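Local coordinates for protein ORF10 (Moritella marina, PDB 6RIW) that probably carries out chain-elongating ketoacyl condensation in polyunsaturated fatty acid synthesis, this chain being the ketosynthase-chain length factor didomain of a longer enzyme, at residues F153-Y158 / E602-Q607; Q608-T613 / A937-N942. All coordinates share one frame; numbering follows the deposited sequence.

Contact 1: residues F153-Y158 / E602-Q607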
ATOM      1  N   PHE A 153      23.744 -31.727   7.878  1.00 16.25           N
ATOM      2  CA  PHE A 153      23.706 -30.497   7.103  1.00 16.17           C
ATOM      3  C   PHE A 153      22.945 -29.416   7.870  1.00 14.39           C
ATOM      4  O   PHE A 153      21.930 -29.694   8.516  1.00 16.84           O
ATOM      5  CB  PHE A 153      23.039 -30.718   5.746  1.00 15.60           C
ATOM      6  CG  PHE A 153      22.912 -29.454   4.951  1.00 16.03           C
ATOM      7  CD1 PHE A 153      23.943 -29.037   4.128  1.00 21.01           C
ATOM      8  CD2 PHE A 153      21.788 -28.648   5.067  1.00 17.04           C
ATOM      9  CE1 PHE A 153      23.850 -27.855   3.417  1.00 19.18           C
ATOM     10  CE2 PHE A 153      21.702 -27.456   4.353  1.00 17.61           C
ATOM     11  CZ  PHE A 153      22.731 -27.071   3.532  1.00 17.73           C
ATOM     12  N   GLN A 154      23.441 -28.181   7.802  1.00 12.28           N
ATOM     13  CA  GLN A 154      22.782 -27.042   8.434  1.00 15.44           C
ATOM     14  C   GLN A 154      22.772 -25.866   7.474  1.00 13.31           C
ATOM     15  O   GLN A 154      23.824 -25.453   6.983  1.00 15.42           O
ATOM     16  CB  GLN A 154      23.490 -26.600   9.716  1.00 15.44           C
ATOM     17  CG  GLN A 154      23.370 -27.512  10.895  1.00 17.11           C
ATOM     18  CD  GLN A 154      24.143 -26.927  12.051  1.00 20.77           C
ATOM     19  OE1 GLN A 154      25.351 -26.729  11.957  1.00 22.98           O
ATOM     20  NE2 GLN A 154      23.452 -26.603  13.121  1.00 22.46           N
ATOM     21  N   LEU A 155      21.592 -25.326   7.208  1.00 14.40           N
ATOM     22  CA  LEU A 155      21.502 -24.091   6.449  1.00 13.33           C
ATOM     23  C   LEU A 155      21.800 -22.895   7.347  1.00 13.23           C
ATOM     24  O   LEU A 155      21.427 -22.875   8.526  1.00 14.85           O
ATOM     25  CB  LEU A 155      20.105 -23.961   5.841  1.00 12.33           C
ATOM     26  CG  LEU A 155      19.857 -22.802   4.878  1.00 14.11           C
ATOM     27  CD1 LEU A 155      20.680 -22.961   3.621  1.00 13.34           C
ATOM     28  CD2 LEU A 155      18.356 -22.814   4.543  1.00 12.36           C
ATOM     29  N   THR A 156      22.461 -21.888   6.787  1.00 14.55           N
ATOM     30  CA  THR A 156      22.703 -20.668   7.548  1.00 14.19           C
ATOM     31  C   THR A 156      21.502 -19.724   7.447  1.00 14.77           C
ATOM     32  O   THR A 156      20.756 -19.741   6.462  1.00 14.52           O
ATOM     33  CB  THR A 156      23.976 -19.960   7.075  1.00 16.16           C
ATOM     34  OG1 THR A 156      23.834 -19.563   5.709  1.00 19.08           O
ATOM     35  CG2 THR A 156      25.196 -20.893   7.209  1.00 15.72           C
ATOM     36  N   HIS A 157      21.313 -18.905   8.486  1.00 12.75           N
ATOM     37  CA  HIS A 157      20.266 -17.884   8.449  1.00 15.09           C
ATOM     38  C   HIS A 157      20.531 -16.859   7.334  1.00 15.38           C
ATOM     39  O   HIS A 157      21.677 -16.563   6.981  1.00 12.44           O
ATOM     40  CB  HIS A 157      20.159 -17.205   9.828  1.00 14.69           C
ATOM     41  CG  HIS A 157      18.812 -16.617  10.124  1.00 17.08           C
ATOM     42  ND1 HIS A 157      17.745 -17.373  10.551  1.00 17.91           N
ATOM     43  CD2 HIS A 157      18.367 -15.341  10.070  1.00 18.10           C
ATOM     44  CE1 HIS A 157      16.700 -16.592  10.746  1.00 18.18           C
ATOM     45  NE2 HIS A 157      17.051 -15.353  10.459  1.00 15.72           N
ATOM     46  N   TYR A 158      19.451 -16.294   6.771  1.00 12.93           N
ATOM     47  CA  TYR A 158      19.600 -15.454   5.578  1.00 12.34           C
ATOM     48  C   TYR A 158      20.381 -14.165   5.845  1.00 15.09           C
ATOM     49  O   TYR A 158      21.068 -13.668   4.949  1.00 15.29           O
ATOM     50  CB  TYR A 158      18.218 -15.141   4.985  1.00 13.19           C
ATOM     51  CG  TYR A 158      17.475 -14.026   5.695  1.00 14.33           C
ATOM     52  CD1 TYR A 158      16.880 -14.238   6.929  1.00 11.90           C
ATOM     53  CD2 TYR A 158      17.383 -12.757   5.115  1.00 14.40           C
ATOM     54  CE1 TYR A 158      16.192 -13.186   7.589  1.00 14.33           C
ATOM     55  CE2 TYR A 158      16.706 -11.702   5.757  1.00 15.18           C
ATOM     56  CZ  TYR A 158      16.125 -11.925   6.984  1.00 12.50           C
ATOM     57  OH  TYR A 158      15.477 -10.872   7.606  1.00 13.09           O
ATOM     58  N   GLU A 602      26.077 -21.090  -0.119  1.00 15.60           N
ATOM     59  CA  GLU A 602      27.532 -20.936  -0.193  1.00 17.91           C
ATOM     60  C   GLU A 602      28.152 -20.943   1.200  1.00 16.70           C
ATOM     61  O   GLU A 602      29.124 -21.669   1.458  1.00 16.82           O
ATOM     62  CB  GLU A 602      27.904 -19.660  -0.949  1.00 19.68           C
ATOM     63  CG  GLU A 602      29.413 -19.464  -1.071  1.00 22.94           C
ATOM     64  CD  GLU A 602      29.801 -18.194  -1.820  1.00 32.38           C
ATOM     65  OE1 GLU A 602      29.193 -17.121  -1.584  1.00 33.34           O
ATOM     66  OE2 GLU A 602      30.741 -18.270  -2.641  1.00 43.64           O
ATOM     67  N   ASP A 603      27.582 -20.151   2.121  1.00 14.83           N
ATOM     68  CA  ASP A 603      28.101 -20.092   3.487  1.00 17.47           C
ATOM     69  C   ASP A 603      28.023 -21.442   4.183  1.00 17.54           C
ATOM     70  O   ASP A 603      28.934 -21.815   4.934  1.00 18.48           O
ATOM     71  CB  ASP A 603      27.333 -19.051   4.303  1.00 18.54           C
ATOM     72  CG  ASP A 603      27.680 -17.628   3.917  1.00 24.68           C
ATOM     73  OD1 ASP A 603      28.630 -17.427   3.120  1.00 31.74           O
ATOM     74  OD2 ASP A 603      26.989 -16.702   4.405  1.00 29.87           O
ATOM     75  N   SER A 604      26.923 -22.172   3.986  1.00 14.46           N
ATOM     76  CA  SER A 604      26.767 -23.476   4.612  1.00 12.89           C
ATOM     77  C   SER A 604      27.847 -24.444   4.144  1.00 14.89           C
ATOM     78  O   SER A 604      28.466 -25.139   4.956  1.00 16.64           O
ATOM     79  CB  SER A 604      25.378 -24.033   4.284  1.00 14.76           C
ATOM     80  OG  SER A 604      24.407 -23.497   5.154  1.00 19.28           O
ATOM     81  N   LEU A 605      28.033 -24.549   2.830  1.00 12.72           N
ATOM     82  CA  LEU A 605      29.039 -25.459   2.283  1.00 17.27           C
ATOM     83  C   LEU A 605      30.433 -25.108   2.779  1.00 18.93           C
ATOM     84  O   LEU A 605      31.211 -25.995   3.162  1.00 17.97           O
ATOM     85  CB  LEU A 605      29.014 -25.409   0.762  1.00 16.80           C
ATOM     86  CG  LEU A 605      27.728 -25.951   0.144  1.00 18.71           C
ATOM     87  CD1 LEU A 605      27.710 -25.514  -1.316  1.00 20.37           C
ATOM     88  CD2 LEU A 605      27.667 -27.472   0.293  1.00 19.55           C
ATOM     89  N   LEU A 606      30.764 -23.816   2.772  1.00 17.01           N
ATOM     90  CA  LEU A 606      32.059 -23.377   3.279  1.00 18.84           C
ATOM     91  C   LEU A 606      32.216 -23.742   4.746  1.00 19.55           C
ATOM     92  O   LEU A 606      33.174 -24.418   5.140  1.00 19.86           O
ATOM     93  CB  LEU A 606      32.197 -21.862   3.072  1.00 20.49           C
ATOM     94  CG  LEU A 606      33.621 -21.309   3.062  1.00 26.81           C
ATOM     95  CD1 LEU A 606      34.419 -21.964   1.960  1.00 26.26           C
ATOM     96  CD2 LEU A 606      33.570 -19.805   2.879  1.00 31.88           C
ATOM     97  N   GLN A 607      31.280 -23.300   5.582  1.00 16.24           N
ATOM     98  CA  GLN A 607      31.475 -23.460   7.012  1.00 16.32           C
ATOM     99  C   GLN A 607      31.476 -24.918   7.419  1.00 18.61           C
ATOM    100  O   GLN A 607      32.191 -25.285   8.359  1.00 19.21           O
ATOM    101  CB  GLN A 607      30.418 -22.682   7.788  1.00 17.35           C
ATOM    102  CG  GLN A 607      30.677 -21.181   7.737  1.00 18.24           C
ATOM    103  CD  GLN A 607      29.518 -20.367   8.232  1.00 19.69           C
ATOM    104  OE1 GLN A 607      28.778 -20.783   9.124  1.00 21.60           O
ATOM    105  NE2 GLN A 607      29.363 -19.176   7.668  1.00 25.17           N
TER
HETATM  106  O   HOH W   1      24.571 -16.786   5.101  1.00 24.64           O

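Contact 2: residues Q608-T613 / A937-N942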
ATOM      1  N   GLN A 608      30.710 -25.771   6.722  1.00 15.74           N
ATOM      2  CA  GLN A 608      30.633 -27.155   7.160  1.00 15.56           C
ATOM      3  C   GLN A 608      31.778 -28.001   6.626  1.00 16.05           C
ATOM      4  O   GLN A 608      31.927 -29.148   7.061  1.00 17.47           O
ATOM      5  CB  GLN A 608      29.289 -27.772   6.757  1.00 15.02           C
ATOM      6  CG  GLN A 608      28.112 -27.093   7.493  1.00 14.05           C
ATOM      7  CD  GLN A 608      26.942 -28.039   7.716  1.00 15.21           C
ATOM      8  OE1 GLN A 608      26.187 -28.299   6.799  1.00 17.01           O
ATOM      9  NE2 GLN A 608      26.779 -28.532   8.944  1.00 16.20           N
ATOM     10  N   GLY A 609      32.562 -27.473   5.697  1.00 16.42           N
ATOM     11  CA  GLY A 609      33.780 -28.122   5.267  1.00 18.51           C
ATOM     12  C   GLY A 609      33.655 -28.965   4.025  1.00 20.88           C
ATOM     13  O   GLY A 609      34.527 -29.806   3.776  1.00 18.73           O
ATOM     14  N   ILE A 610      32.612 -28.767   3.226  1.00 22.90           N
ATOM     15  CA  ILE A 610      32.392 -29.567   2.024  1.00 25.79           C
ATOM     16  C   ILE A 610      32.695 -28.692   0.819  1.00 24.29           C
ATOM     17  O   ILE A 610      31.961 -27.735   0.527  1.00 27.78           O
ATOM     18  CB  ILE A 610      30.970 -30.126   1.967  1.00 27.47           C
ATOM     19  CG1 ILE A 610      30.715 -31.006   3.188  1.00 25.51           C
ATOM     20  CG2 ILE A 610      30.766 -30.910   0.662  1.00 28.40           C
ATOM     21  CD1 ILE A 610      31.583 -32.266   3.270  1.00 26.57           C
ATOM     22  N   ASN A 611      33.773 -29.015   0.112  1.00 22.14           N
ATOM     23  CA  ASN A 611      34.278 -28.190  -0.981  1.00 23.91           C
ATOM     24  C   ASN A 611      33.725 -28.771  -2.278  1.00 27.87           C
ATOM     25  O   ASN A 611      34.329 -29.649  -2.887  1.00 28.98           O
ATOM     26  CB  ASN A 611      35.811 -28.152  -0.982  1.00 26.87           C
ATOM     27  CG  ASN A 611      36.387 -27.354  -2.156  1.00 34.00           C
ATOM     28  OD1 ASN A 611      35.791 -26.370  -2.617  1.00 36.42           O
ATOM     29  ND2 ASN A 611      37.566 -27.765  -2.634  1.00 33.88           N
ATOM     30  N   LEU A 612      32.555 -28.286  -2.693  1.00 25.26           N
ATOM     31  CA  LEU A 612      32.017 -28.637  -3.999  1.00 27.75           C
ATOM     32  C   LEU A 612      32.650 -27.773  -5.083  1.00 26.50           C
ATOM     33  O   LEU A 612      33.166 -26.683  -4.816  1.00 25.41           O
ATOM     34  CB  LEU A 612      30.499 -28.440  -4.030  1.00 22.99           C
ATOM     35  CG  LEU A 612      29.667 -29.195  -3.015  1.00 24.54           C
ATOM     36  CD1 LEU A 612      28.195 -28.892  -3.267  1.00 23.13           C
ATOM     37  CD2 LEU A 612      29.950 -30.686  -3.121  1.00 27.74           C
ATOM     38  N   THR A 613      32.594 -28.257  -6.326  1.00 23.23           N
ATOM     39  CA  THR A 613      32.998 -27.399  -7.429  1.00 24.14           C
ATOM     40  C   THR A 613      32.014 -26.240  -7.564  1.00 29.46           C
ATOM     41  O   THR A 613      30.910 -26.261  -7.007  1.00 24.42           O
ATOM     42  CB  THR A 613      33.070 -28.163  -8.761  1.00 27.62           C
ATOM     43  OG1 THR A 613      31.788 -28.711  -9.084  1.00 28.05           O
ATOM     44  CG2 THR A 613      34.104 -29.282  -8.710  1.00 25.92           C
ATOM     45  N   ALA A 937      29.117 -38.227   1.790  1.00 32.33           N
ATOM     46  CA  ALA A 937      28.956 -39.524   2.437  1.00 30.38           C
ATOM     47  C   ALA A 937      30.042 -39.772   3.478  1.00 30.16           C
ATOM     48  O   ALA A 937      31.234 -39.609   3.202  1.00 31.78           O
ATOM     49  CB  ALA A 937      28.979 -40.635   1.383  1.00 29.25           C
ATOM     50  N   GLY A 938      29.616 -40.158   4.681  1.00 30.19           N
ATOM     51  CA  GLY A 938      30.514 -40.540   5.758  1.00 30.64           C
ATOM     52  C   GLY A 938      31.377 -39.436   6.337  1.00 33.54           C
ATOM     53  O   GLY A 938      32.216 -39.726   7.189  1.00 35.17           O
ATOM     54  N   LYS A 939      31.199 -38.182   5.922  1.00 27.27           N
ATOM     55  CA  LYS A 939      32.054 -37.095   6.388  1.00 27.87           C
ATOM     56  C   LYS A 939      31.588 -36.546   7.736  1.00 27.46           C
ATOM     57  O   LYS A 939      30.413 -36.643   8.102  1.00 25.63           O
ATOM     58  CB  LYS A 939      32.096 -35.965   5.359  1.00 29.50           C
ATOM     59  CG  LYS A 939      32.496 -36.414   3.971  1.00 32.64           C
ATOM     60  CD  LYS A 939      34.011 -36.466   3.815  1.00 39.70           C
ATOM     61  CE  LYS A 939      34.429 -36.330   2.346  1.00 37.71           C
ATOM     62  NZ  LYS A 939      34.403 -34.903   1.885  1.00 46.30           N
ATOM     63  N   HIS A 940      32.532 -35.980   8.487  1.00 25.13           N
ATOM     64  CA  HIS A 940      32.206 -35.165   9.650  1.00 23.21           C
ATOM     65  C   HIS A 940      32.030 -33.725   9.183  1.00 22.96           C
ATOM     66  O   HIS A 940      32.947 -33.157   8.581  1.00 23.25           O
ATOM     67  CB  HIS A 940      33.307 -35.251  10.704  1.00 28.24           C
ATOM     68  CG  HIS A 940      33.462 -36.622  11.296  1.00 38.20           C
ATOM     69  ND1 HIS A 940      34.200 -37.619  10.688  1.00 43.80           N
ATOM     70  CD2 HIS A 940      32.969 -37.163  12.439  1.00 39.79           C
ATOM     71  CE1 HIS A 940      34.158 -38.713  11.429  1.00 42.47           C
ATOM     72  NE2 HIS A 940      33.419 -38.462  12.497  1.00 46.71           N
ATOM     73  N   LEU A 941      30.855 -33.139   9.435  1.00 18.77           N
ATOM     74  CA  LEU A 941      30.605 -31.736   9.107  1.00 17.49           C
ATOM     75  C   LEU A 941      30.864 -30.861  10.325  1.00 16.96           C
ATOM     76  O   LEU A 941      30.533 -31.248  11.448  1.00 19.05           O
ATOM     77  CB  LEU A 941      29.159 -31.519   8.641  1.00 18.90           C
ATOM     78  CG  LEU A 941      28.639 -32.419   7.514  1.00 18.29           C
ATOM     79  CD1 LEU A 941      27.262 -31.978   6.990  1.00 17.00           C
ATOM     80  CD2 LEU A 941      29.664 -32.464   6.380  1.00 21.86           C
ATOM     81  N   ASN A 942      31.422 -29.671  10.099  1.00 15.47           N
ATOM     82  CA  ASN A 942      31.441 -28.659  11.149  1.00 15.47           C
ATOM     83  C   ASN A 942      30.043 -28.067  11.325  1.00 19.01           C
ATOM     84  O   ASN A 942      29.271 -27.968  10.376  1.00 16.29           O
ATOM     85  CB  ASN A 942      32.393 -27.505  10.819  1.00 15.70           C
ATOM     86  CG  ASN A 942      33.703 -27.956  10.246  1.00 19.27           C
ATOM     87  OD1 ASN A 942      34.354 -28.847  10.788  1.00 19.25           O
ATOM     88  ND2 ASN A 942      34.108 -27.323   9.145  1.00 16.24           N
TER
HETATM   89  O   HOH W   2      33.912 -31.270   7.024  1.00 26.86           O

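Contact 1: residues F153-Y158 / E602-Q607
Ser-604, on helix 597-608, grips the backbone of loop 153-158 with its hydroxyl. Ser-604 OG donates to Gln-154 O at 2.7 Å, in the carbonyl plane and on a lone pair. The same OG accepts a weak, bent bond from Thr-156 N, 3.0 Å away. One hydroxyl therefore serves a carbonyl and an amide two residues apart. Beside it, Thr-156 CG2 packs 3.4 Å from Ser-604 OG. Chi1 of 62° puts Thr-156 OG1 between its backbone N and carbonyl carbon, 3.8 Å from Asp-603 CB. The two side chains cross at about a right angle. A water bonded to Thr-156 OG1 donates to Asp-603 OD2, bridging their polar ends. On the other flank, Phe-153 CZ comes obliquely to Ser-604 CB at 4.1 Å.

The next shell sets the loop. Asp-142 takes Leu-155 N, and Lys-146 donates to Phe-153 O; both stand on helix 129-148, where Phe-153 also packs on Leu-145. Gln-154 OE1 accepts from Val-944 N, and Gln-607 OE1 from Asn-945 N.

Here a helix of the second ketosynthase-family region docks on a loop of the first, consistent with the paired thiolase-like halves of a ketosynthase-chain length factor didomain.

Contact 2: residues Q608-T613 / A937-N942
The side-chain amide of Gln-608 lies flat against Leu-941, which covers one face: Leu-941 CD1 sits 3.8 Å from Gln-608 OE1, and Leu-941 CB approaches the same face near NE2. Gln-608 ends helix 597-608, which a Schellman motif closes at Gly-609. Asn-942 O lies close to the plane of the glutamine amide. It accepts from Gln-608 NE2 at 2.9 Å, with an N-H...O angle of 153°. Gln-608 NE2 also donates to Asp-152 O. Gln-608 OE1 accepts from Gln-154 N, with the Phe-153 backbone beside that oxygen. The amide of Asn-942 is placed differently: ND2 stands over the flat backbone carbonyl of Gln-608, 3.5 Å from Gln-608 C. Its bond goes to Gln-607 O.

Gly-609 leaves the helix with positive phi. A side chain there would jam against the carbonyl O of Gln-608 and crowd Asn-942 ND2.

Asn-942 N donates to Gln-608 O at 3.1 Å, tilted from the carbonyl plane. Gln-608 thus holds both the N and the O of Asn-942, one with its backbone and one with its side chain. Replacing Gln-608 by alanine is likely to leave Asn-942 O and Asp-152 O without their NE2 donor, Gln-154 N without its acceptor, and a gap beside Leu-941 CD1.

Chi1 of -52° sets Leu-941 CG anti to its carbonyl carbon. Chi2 of -171° then turns CD1 to the glutamine amide and Leu-941 CD2 to Ile-610 CD1, 3.7 Å away. Lys-939 NZ, bonded to Gln-935 O, passes the same isoleucine methyl. A water donates to Gln-608 O at 2.9 Å and to His-940 O at 2.6 Å.

Both contacts hold helix 597-608, contact 1 by its flank and contact 2 by its C-terminal end. Their centres are 11 Å apart, far from the middle of the chain. Contact 1 is the more buried, and joins the two ketosynthase-family regions through a hydroxyl. Contact 2 is nearer the surface. Most of its touching residues are exposed, and amides and backbone carbonyls do the work, tying the second region to the loop after helix 929-934. The two meet directly. Gln-608 reaches from contact 2 into the loop of contact 1, and Leu-941 CD1 packs on Phe-153 N. Two distant loops, 153-158 and 937-942, thus meet on one helix and its C-terminal turn.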